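Local coordinates for protein lipoteichoic acid primase (Listeria monocytogenes, PDB 4UOP) that belongs to the sulfatase-like family of metal-dependent extracellular enzymes and binds a magnesium ion in its catalytic domain, at residues K289-P294 / K308-D313; V371-T376 / S381-S386; N385-Q390 / K415-A420. All coordinates share one frame; numbering follows the deposited sequence.

In the fold
The three contacts follow one another along the chain and lead from the sulfatase-like core to the sheet and helix packed beside it. Interaction 1 begins shortly after the magnesium ligands Asp284 and His285, although none of the contact residues is a metal ligand. Its centre lies about 15 Å from that of interaction 2, where Ala312 CA packs at 3.6 Å from Phe383 CE1, and about 20 Å from that of interaction 3, where Glu310 O lies 3.6 Å from Met388 SD. Interactions 2 and 3 have centres about 7 Å apart, share Asn385 and Ser386, and meet in one antiparallel sheet, Tyr382 O lying 3.0 Å from Tyr389 N.

Interaction 1 of 3, residues K289-P294 / K308-D313; sequences KTDQLP and KAEPAD
Glu310 reaches from segment 308-313 to Thr290 and Asp291, the three residues that make this small contact, which buries 108 Å² in all. Glu310 OE2 lies 3.6 Å from Thr290 OG1, the glutamate side chain coming in nearly perpendicular to that of the threonine. At that separation they are neighbours in contact rather than a bonded pair, and the hydroxyl has a stronger partner elsewhere, the carboxylate of Asp314. The other oxygen of Glu310 also turns to this residue, OE1 making a weak hydrogen bond with the backbone N of Asp314, so both partners converge on helix 312-315.

The second kind of approach is between like charges. Asp291 OD2 and Glu310 OE2 are 4.1 Å apart, their carboxylate planes inclined by 67°. Asp291 is exposed, so solvent may temper any repulsion. The same Asp291 OD2 lies 3.9 Å from Glu310 CG, a contact with the methylene part of the chain, as the two side chains run antiparallel past one another. A bend in Glu310 (chi2 -81°) folds its carboxylate into this position.

Backbone bonds shape each side locally: Gln292 N donates to Lys289 O at 3.0 Å within the 3-10 turn, and Asp313 N to Ala309 O at 3.1 Å around a cis peptide preceding Pro311. Lys289 also forms a salt bridge with Asp228 of the second subunit. The arrangement is a contact between a 3-10 turn and the loop leading into helix 312-315, both within the long connection between strands 277-283 and 319-322, antiparallel neighbours in the central mixed sheet of this sulfatase-family domain.

Interaction 2 of 3, residues V371-T376 / S381-S386; sequences VPERYT and SYFTNS
Glu373 meets the CD2-CE2 flank of the Phe383 ring obliquely, and the side-chain contact between the segments is carried mainly by these two residues. From CB, which leaves the sheet on the face bearing Val371, Ser381 and Phe383, the chain sets CG beside the backbone N (chi1 -62°). Glu373 CG then sits 3.4 Å from Phe383 CE2. A further bend (chi2 -74°) keeps the chain against the same CD2-CE2 flank: Glu373 CD is 3.6 Å from Phe383 CE2, and Glu373 OE2 is 3.3 Å from the same Phe383 CE2. The carboxylate and ring planes are 48° apart. Phe383 is also stacked on Phe100.

The backbone beneath is a beta hairpin whose strands 371-373 and 381-383 run antiparallel, the former being the outermost strand of the five-stranded sheet within this chain. Val371 and Phe383 form a hydrogen-bonded pair: Val371 N donates to Phe383 O at 2.8 Å, in the carbonyl plane, and Phe383 N returns a bond to Val371 O at 3.0 Å. Pro372 and Tyr382 are the next, non-hydrogen-bonded pair, with their side chains on the other face, towards helix 412-433. Glu373 N donates to Ser381 O at 2.9 Å from above the carbonyl plane, and a water donates to this same oxygen and to Glu373 O, 2.8 Å from each.

Interaction 3 of 3, residues N385-Q390 / K415-A420; sequences NSYMYQ and KKRFDA
Strand 387-390 passes beside segment 415-420 of helix 412-433 with its closest backbone approach at Tyr389 and Phe418, whose CA atoms are 7.7 Å apart, so side chains must make the contact. Two pairs do so.

In the polar pair, Arg417 NH1 donates to Tyr387 OH at 2.9 Å. The N-H...O angle of 133° makes it a bent bond, with the hydroxyl tilted from the guanidinium plane. Tyr387 CG stands between the backbone N and the carbonyl carbon (chi1 75°), which carries the phenol towards the helix although its CB does not head there. Arg417 is extended from CG to NE and meets the ring at its edge, near the ring plane. Tyr387 OH has a stronger partner in Tyr382 OH; while the CB of Arg417 packs on the Tyr382 ring, its guanidinium serves Tyr387.

In the apolar pair, Tyr389 CE2 approaches Phe418 CD1 to 3.6 Å. The ring centroids are 5.8 Å apart and the planes 76° to each other, an oblique meeting. Phe395 touches both rings, and its carbonyl O bonds Tyr389 OH, which satisfies the polar end of this buried tyrosine.

Tyr387 and Tyr389 are two residues apart in an extended strand, a spacing that puts both side chains on the same face of it, and this is the face turned to the helix. The arrangement is that of a helix packed on one face of an antiparallel sheet, with helix 412-433 as the cover.

Interaction 1 of 3, residues K289-P294 / K308-D313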
loop_
_atom_site.group_PDB
_atom_site.type_symbol
_atom_site.label_atom_id
_atom_site.label_comp_id
_atom_site.label_asym_id
_atom_site.label_seq_id
_atom_site.Cartn_x
_atom_site.Cartn_y
_atom_site.Cartn_z
ATOM N N LYS B 289 9.929 12.921 -8.600
ATOM C CA LYS B 289 9.676 12.231 -9.861
ATOM C C LYS B 289 10.195 13.132 -10.974
ATOM O O LYS B 289 9.541 14.128 -11.331
ATOM C CB LYS B 289 8.193 11.935 -10.032
ATOM C CG LYS B 289 7.641 11.020 -8.961
ATOM C CD LYS B 289 6.614 10.058 -9.532
ATOM C CE LYS B 289 6.163 9.046 -8.491
ATOM N NZ LYS B 289 5.276 9.654 -7.464
ATOM N N THR B 290 11.377 12.814 -11.492
ATOM C CA THR B 290 12.098 13.765 -12.331
ATOM C C THR B 290 11.420 13.957 -13.686
ATOM O O THR B 290 11.537 15.028 -14.272
ATOM C CB THR B 290 13.576 13.387 -12.533
ATOM O OG1 THR B 290 13.666 12.032 -13.006
ATOM C CG2 THR B 290 14.349 13.528 -11.224
ATOM N N ASP B 291 10.720 12.937 -14.179
ATOM C CA ASP B 291 10.001 13.066 -15.450
ATOM C C ASP B 291 8.767 13.973 -15.331
ATOM O O ASP B 291 8.262 14.441 -16.346
ATOM C CB ASP B 291 9.661 11.689 -16.071
ATOM C CG ASP B 291 8.719 10.856 -15.221
ATOM O OD1 ASP B 291 7.913 11.436 -14.448
ATOM O OD2 ASP B 291 8.804 9.593 -15.329
ATOM N N GLN B 292 8.316 14.234 -14.100
ATOM C CA GLN B 292 7.203 15.140 -13.832
ATOM C C GLN B 292 7.624 16.576 -13.509
ATOM O O GLN B 292 6.770 17.415 -13.225
ATOM C CB GLN B 292 6.345 14.619 -12.685
ATOM C CG GLN B 292 5.676 13.287 -12.990
ATOM C CD GLN B 292 4.438 13.005 -12.156
ATOM O OE1 GLN B 292 3.642 13.903 -11.871
ATOM N NE2 GLN B 292 4.226 11.740 -11.833
ATOM N N LEU B 293 8.920 16.870 -13.542
ATOM C CA LEU B 293 9.383 18.238 -13.286
ATOM C C LEU B 293 8.914 19.173 -14.397
ATOM O O LEU B 293 8.754 18.746 -15.541
ATOM C CB LEU B 293 10.915 18.303 -13.203
ATOM C CG LEU B 293 11.563 17.699 -11.953
ATOM C CD1 LEU B 293 13.066 17.559 -12.149
ATOM C CD2 LEU B 293 11.263 18.549 -10.727
ATOM N N PRO B 294 8.746 20.467 -14.070
ATOM C CA PRO B 294 8.613 21.440 -15.155
ATOM C C PRO B 294 9.787 21.341 -16.116
ATOM O O PRO B 294 10.926 21.114 -15.693
ATOM C CB PRO B 294 8.618 22.793 -14.433
ATOM C CG PRO B 294 8.183 22.498 -13.044
ATOM C CD PRO B 294 8.629 21.084 -12.740
ATOM N N LYS B 308 18.095 5.238 -18.829
ATOM C CA LYS B 308 17.006 5.676 -19.689
ATOM C C LYS B 308 15.869 4.674 -19.613
ATOM O O LYS B 308 15.439 4.116 -20.627
ATOM C CB LYS B 308 17.495 5.883 -21.130
ATOM C CG LYS B 308 18.473 7.035 -21.260
ATOM C CD LYS B 308 18.840 7.299 -22.715
ATOM C CE LYS B 308 20.116 8.119 -22.839
ATOM N NZ LYS B 308 20.484 8.349 -24.266
ATOM N N ALA B 309 15.386 4.464 -18.390
ATOM C CA ALA B 309 14.248 3.623 -18.127
ATOM C C ALA B 309 13.641 4.151 -16.848
ATOM O O ALA B 309 14.373 4.536 -15.938
ATOM C CB ALA B 309 14.685 2.179 -17.957
ATOM N N GLU B 310 12.319 4.219 -16.781
ATOM C CA GLU B 310 11.661 4.637 -15.551
ATOM C C GLU B 310 10.762 3.513 -15.043
ATOM O O GLU B 310 10.176 2.776 -15.831
ATOM C CB GLU B 310 10.907 5.974 -15.712
ATOM C CG GLU B 310 11.810 7.197 -15.937
ATOM C CD GLU B 310 12.457 7.832 -14.678
ATOM O OE1 GLU B 310 12.645 7.184 -13.593
ATOM O OE2 GLU B 310 12.811 9.043 -14.793
ATOM N N PRO B 311 10.668 3.360 -13.712
ATOM C CA PRO B 311 11.207 4.280 -12.702
ATOM C C PRO B 311 12.646 4.010 -12.260
ATOM O O PRO B 311 13.072 4.543 -11.229
ATOM C CB PRO B 311 10.252 4.081 -11.540
ATOM C CG PRO B 311 9.936 2.629 -11.613
ATOM C CD PRO B 311 9.857 2.305 -13.084
ATOM N N ALA B 312 13.392 3.221 -13.039
ATOM C CA ALA B 312 14.741 2.843 -12.685
ATOM C C ALA B 312 15.604 4.039 -12.341
ATOM O O ALA B 312 16.294 4.020 -11.323
ATOM C CB ALA B 312 15.397 2.034 -13.808
ATOM N N ASP B 313 15.578 5.082 -13.161
ATOM C CA ASP B 313 16.495 6.187 -12.923
ATOM C C ASP B 313 16.253 6.840 -11.568
ATOM O O ASP B 313 17.205 7.077 -10.848
ATOM C CB ASP B 313 16.441 7.266 -13.989
ATOM C CG ASP B 313 17.662 8.168 -13.937
ATOM O OD1 ASP B 313 18.804 7.645 -13.863
ATOM O OD2 ASP B 313 17.495 9.407 -13.943
#

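Interaction 2 of 3, residues V371-T376 / S381-S386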
loop_
_atom_site.group_PDB
_atom_site.type_symbol
_atom_site.label_atom_id
_atom_site.label_comp_id
_atom_site.label_asym_id
_atom_site.label_seq_id
_atom_site.Cartn_x
_atom_site.Cartn_y
_atom_site.Cartn_z
ATOM N N VAL B 371 17.662 -6.666 -8.388
ATOM C CA VAL B 371 16.839 -6.161 -7.299
ATOM C C VAL B 371 15.360 -6.208 -7.658
ATOM O O VAL B 371 14.896 -5.381 -8.461
ATOM C CB VAL B 371 17.221 -4.701 -6.953
ATOM C CG1 VAL B 371 16.456 -4.249 -5.735
ATOM C CG2 VAL B 371 18.721 -4.579 -6.720
ATOM N N PRO B 372 14.610 -7.168 -7.070
ATOM C CA PRO B 372 13.158 -7.190 -7.208
ATOM C C PRO B 372 12.489 -5.947 -6.608
ATOM O O PRO B 372 12.947 -5.446 -5.580
ATOM C CB PRO B 372 12.753 -8.440 -6.426
ATOM C CG PRO B 372 13.960 -9.305 -6.464
ATOM C CD PRO B 372 15.099 -8.349 -6.335
ATOM N N GLU B 373 11.402 -5.492 -7.235
ATOM C CA GLU B 373 10.632 -4.352 -6.743
ATOM C C GLU B 373 9.165 -4.709 -6.652
ATOM O O GLU B 373 8.703 -5.603 -7.345
ATOM C CB GLU B 373 10.824 -3.161 -7.675
ATOM C CG GLU B 373 12.264 -2.674 -7.750
ATOM C CD GLU B 373 12.721 -1.921 -6.517
ATOM O OE1 GLU B 373 11.881 -1.542 -5.680
ATOM O OE2 GLU B 373 13.937 -1.700 -6.384
ATOM N N ARG B 374 8.432 -4.009 -5.790
ATOM C CA ARG B 374 7.002 -4.238 -5.657
ATOM C C ARG B 374 6.263 -2.971 -5.253
ATOM O O ARG B 374 6.872 -1.914 -5.075
ATOM C CB ARG B 374 6.739 -5.350 -4.633
ATOM C CG ARG B 374 6.907 -4.910 -3.183
ATOM C CD ARG B 374 7.080 -6.073 -2.210
ATOM N NE ARG B 374 6.161 -7.183 -2.466
ATOM C CZ ARG B 374 6.052 -8.256 -1.684
ATOM N NH1 ARG B 374 6.764 -8.370 -0.564
ATOM N NH2 ARG B 374 5.206 -9.217 -2.022
ATOM N N TYR B 375 4.944 -3.098 -5.141
ATOM C CA TYR B 375 4.055 -2.039 -4.651
ATOM C C TYR B 375 3.829 -0.925 -5.651
ATOM O O TYR B 375 2.708 -0.721 -6.088
ATOM C CB TYR B 375 4.518 -1.468 -3.329
ATOM C CG TYR B 375 3.501 -0.552 -2.705
ATOM C CD1 TYR B 375 2.274 -1.047 -2.274
ATOM C CD2 TYR B 375 3.750 0.804 -2.578
ATOM C CE1 TYR B 375 1.337 -0.214 -1.690
ATOM C CE2 TYR B 375 2.817 1.648 -1.994
ATOM C CZ TYR B 375 1.615 1.133 -1.567
ATOM O OH TYR B 375 0.674 1.949 -1.002
ATOM N N THR B 376 4.878 -0.192 -6.001
ATOM C CA THR B 376 4.795 0.816 -7.043
ATOM C C THR B 376 5.078 0.210 -8.421
ATOM O O THR B 376 4.883 0.864 -9.441
ATOM C CB THR B 376 5.786 1.964 -6.782
ATOM O OG1 THR B 376 7.108 1.434 -6.661
ATOM C CG2 THR B 376 5.439 2.703 -5.510
ATOM N N SER B 381 8.713 -7.464 -11.196
ATOM C CA SER B 381 9.553 -6.397 -11.691
ATOM C C SER B 381 10.917 -6.465 -11.026
ATOM O O SER B 381 11.005 -6.777 -9.838
ATOM C CB SER B 381 8.943 -5.037 -11.355
ATOM O OG SER B 381 7.699 -4.844 -11.968
ATOM N N TYR B 382 11.975 -6.136 -11.771
ATOM C CA TYR B 382 13.328 -6.109 -11.204
ATOM C C TYR B 382 14.300 -5.240 -12.000
ATOM O O TYR B 382 14.094 -4.983 -13.200
ATOM C CB TYR B 382 13.889 -7.530 -11.068
ATOM C CG TYR B 382 14.045 -8.239 -12.378
ATOM C CD1 TYR B 382 15.183 -8.073 -13.139
ATOM C CD2 TYR B 382 13.041 -9.076 -12.870
ATOM C CE1 TYR B 382 15.334 -8.711 -14.354
ATOM C CE2 TYR B 382 13.182 -9.717 -14.092
ATOM C CZ TYR B 382 14.335 -9.538 -14.821
ATOM O OH TYR B 382 14.505 -10.156 -16.035
ATOM N N PHE B 383 15.365 -4.820 -11.325
ATOM C CA PHE B 383 16.466 -4.072 -11.933
ATOM C C PHE B 383 17.741 -4.907 -11.954
ATOM O O PHE B 383 18.091 -5.492 -10.943
ATOM C CB PHE B 383 16.799 -2.822 -11.123
ATOM C CG PHE B 383 15.648 -1.892 -10.898
ATOM C CD1 PHE B 383 14.875 -1.451 -11.946
ATOM C CD2 PHE B 383 15.391 -1.395 -9.629
ATOM C CE1 PHE B 383 13.829 -0.556 -11.731
ATOM C CE2 PHE B 383 14.361 -0.501 -9.404
ATOM C CZ PHE B 383 13.571 -0.084 -10.456
ATOM N N THR B 384 18.443 -4.946 -13.092
ATOM C CA THR B 384 19.777 -5.555 -13.159
ATOM C C THR B 384 20.825 -4.468 -13.358
ATOM O O THR B 384 20.496 -3.282 -13.294
ATOM C CB THR B 384 19.891 -6.615 -14.277
ATOM O OG1 THR B 384 20.084 -5.974 -15.540
ATOM C CG2 THR B 384 18.671 -7.498 -14.317
ATOM N N ASN B 385 22.070 -4.849 -13.625
ATOM C CA ASN B 385 23.083 -3.854 -13.983
ATOM C C ASN B 385 22.989 -3.285 -15.408
ATOM O O ASN B 385 23.686 -2.323 -15.728
ATOM C CB ASN B 385 24.506 -4.377 -13.740
ATOM C CG ASN B 385 24.844 -5.604 -14.572
ATOM O OD1 ASN B 385 24.386 -5.763 -15.690
ATOM N ND2 ASN B 385 25.656 -6.482 -14.010
ATOM N N SER B 386 22.122 -3.843 -16.242
ATOM C CA SER B 386 21.985 -3.348 -17.604
ATOM C C SER B 386 20.562 -3.139 -18.093
ATOM O O SER B 386 20.374 -2.518 -19.137
ATOM C CB SER B 386 22.711 -4.301 -18.553
ATOM O OG SER B 386 22.022 -5.535 -18.602
HETATM O O HOH W 1 9.382 -8.248 -8.139
#

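Interaction 3 of 3, residues N385-Q390 / K415-A420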
loop_
_atom_site.group_PDB
_atom_site.type_symbol
_atom_site.label_atom_id
_atom_site.label_comp_id
_atom_site.label_asym_id
_atom_site.label_seq_id
_atom_site.Cartn_x
_atom_site.Cartn_y
_atom_site.Cartn_z
ATOM N N ASN B 385 22.070 -4.849 -13.625
ATOM C CA ASN B 385 23.083 -3.854 -13.983
ATOM C C ASN B 385 22.989 -3.285 -15.408
ATOM O O ASN B 385 23.686 -2.323 -15.728
ATOM C CB ASN B 385 24.506 -4.377 -13.740
ATOM C CG ASN B 385 24.844 -5.604 -14.572
ATOM O OD1 ASN B 385 24.386 -5.763 -15.690
ATOM N ND2 ASN B 385 25.656 -6.482 -14.010
ATOM N N SER B 386 22.122 -3.843 -16.242
ATOM C CA SER B 386 21.985 -3.348 -17.604
ATOM C C SER B 386 20.562 -3.139 -18.093
ATOM O O SER B 386 20.374 -2.518 -19.137
ATOM C CB SER B 386 22.711 -4.301 -18.553
ATOM O OG SER B 386 22.022 -5.535 -18.602
ATOM N N TYR B 387 19.555 -3.647 -17.383
ATOM C CA TYR B 387 18.171 -3.463 -17.825
ATOM C C TYR B 387 17.169 -3.620 -16.688
ATOM O O TYR B 387 17.502 -4.161 -15.634
ATOM C CB TYR B 387 17.830 -4.427 -18.959
ATOM C CG TYR B 387 17.616 -5.863 -18.523
ATOM C CD1 TYR B 387 18.668 -6.753 -18.464
ATOM C CD2 TYR B 387 16.355 -6.309 -18.160
ATOM C CE1 TYR B 387 18.480 -8.060 -18.039
ATOM C CE2 TYR B 387 16.155 -7.616 -17.739
ATOM C CZ TYR B 387 17.223 -8.479 -17.685
ATOM O OH TYR B 387 17.031 -9.780 -17.279
ATOM N N MET B 388 15.960 -3.110 -16.905
ATOM C CA MET B 388 14.839 -3.329 -16.005
ATOM C C MET B 388 13.753 -4.121 -16.716
ATOM O O MET B 388 13.572 -3.986 -17.927
ATOM C CB MET B 388 14.268 -2.006 -15.469
ATOM C CG MET B 388 13.551 -1.083 -16.427
ATOM S SD MET B 388 12.426 0.032 -15.525
ATOM C CE MET B 388 11.054 -1.038 -15.189
ATOM N N TYR B 389 13.079 -4.986 -15.974
ATOM C CA TYR B 389 11.930 -5.700 -16.486
ATOM C C TYR B 389 10.694 -5.356 -15.669
ATOM O O TYR B 389 10.759 -5.254 -14.450
ATOM C CB TYR B 389 12.143 -7.218 -16.477
ATOM C CG TYR B 389 10.877 -7.902 -16.877
ATOM C CD1 TYR B 389 10.477 -7.920 -18.200
ATOM C CD2 TYR B 389 10.030 -8.451 -15.923
ATOM C CE1 TYR B 389 9.287 -8.510 -18.581
ATOM C CE2 TYR B 389 8.829 -9.045 -16.293
ATOM C CZ TYR B 389 8.466 -9.069 -17.626
ATOM O OH TYR B 389 7.270 -9.634 -18.011
ATOM N N GLN B 390 9.568 -5.181 -16.359
ATOM C CA GLN B 390 8.278 -4.965 -15.706
ATOM C C GLN B 390 7.206 -5.774 -16.436
ATOM O O GLN B 390 7.040 -5.625 -17.644
ATOM C CB GLN B 390 7.930 -3.480 -15.737
ATOM C CG GLN B 390 6.705 -3.088 -14.931
ATOM C CD GLN B 390 6.380 -1.602 -15.039
ATOM O OE1 GLN B 390 5.204 -1.209 -15.050
ATOM N NE2 GLN B 390 7.411 -0.775 -15.130
ATOM N N LYS B 415 13.162 -14.229 -18.292
ATOM C CA LYS B 415 12.082 -15.012 -17.712
ATOM C C LYS B 415 12.482 -15.630 -16.375
ATOM O O LYS B 415 11.695 -15.638 -15.426
ATOM C CB LYS B 415 11.662 -16.109 -18.705
ATOM C CG LYS B 415 10.587 -17.063 -18.222
ATOM C CD LYS B 415 9.341 -16.339 -17.744
ATOM C CE LYS B 415 8.088 -17.190 -17.937
ATOM N NZ LYS B 415 8.220 -18.550 -17.345
ATOM N N LYS B 416 13.692 -16.162 -16.299
ATOM C CA LYS B 416 14.169 -16.768 -15.058
ATOM C C LYS B 416 14.204 -15.765 -13.896
ATOM O O LYS B 416 13.823 -16.105 -12.781
ATOM C CB LYS B 416 15.541 -17.404 -15.250
ATOM C CG LYS B 416 15.452 -18.786 -15.869
ATOM C CD LYS B 416 16.802 -19.285 -16.354
ATOM C CE LYS B 416 16.645 -20.552 -17.182
ATOM N NZ LYS B 416 17.965 -21.035 -17.676
ATOM N N ARG B 417 14.646 -14.538 -14.163
ATOM C CA ARG B 417 14.690 -13.518 -13.114
ATOM C C ARG B 417 13.301 -13.048 -12.707
ATOM O O ARG B 417 13.090 -12.718 -11.546
ATOM C CB ARG B 417 15.552 -12.328 -13.534
ATOM C CG ARG B 417 17.033 -12.641 -13.541
ATOM C CD ARG B 417 17.864 -11.391 -13.757
ATOM N NE ARG B 417 19.260 -11.721 -14.008
ATOM C CZ ARG B 417 19.840 -11.784 -15.208
ATOM N NH1 ARG B 417 19.170 -11.520 -16.330
ATOM N NH2 ARG B 417 21.126 -12.115 -15.285
ATOM N N PHE B 418 12.369 -13.007 -13.659
ATOM C CA PHE B 418 10.981 -12.679 -13.348
ATOM C C PHE B 418 10.374 -13.730 -12.426
ATOM O O PHE B 418 9.768 -13.405 -11.402
ATOM C CB PHE B 418 10.157 -12.554 -14.634
ATOM C CG PHE B 418 8.676 -12.660 -14.418
ATOM C CD1 PHE B 418 7.954 -11.587 -13.924
ATOM C CD2 PHE B 418 8.005 -13.845 -14.715
ATOM C CE1 PHE B 418 6.588 -11.685 -13.732
ATOM C CE2 PHE B 418 6.644 -13.949 -14.523
ATOM C CZ PHE B 418 5.932 -12.866 -14.033
ATOM N N ASP B 419 10.560 -15.000 -12.784
ATOM C CA ASP B 419 10.061 -16.102 -11.962
ATOM C C ASP B 419 10.721 -16.132 -10.583
ATOM O O ASP B 419 10.039 -16.275 -9.566
ATOM C CB ASP B 419 10.292 -17.449 -12.670
ATOM C CG ASP B 419 9.402 -17.637 -13.888
ATOM O OD1 ASP B 419 8.268 -17.110 -13.911
ATOM O OD2 ASP B 419 9.824 -18.346 -14.823
ATOM N N ALA B 420 12.041 -16.015 -10.550
ATOM C CA ALA B 420 12.777 -15.929 -9.289
ATOM C C ALA B 420 12.305 -14.756 -8.436
ATOM O O ALA B 420 12.091 -14.902 -7.233
ATOM C CB ALA B 420 14.251 -15.806 -9.551
#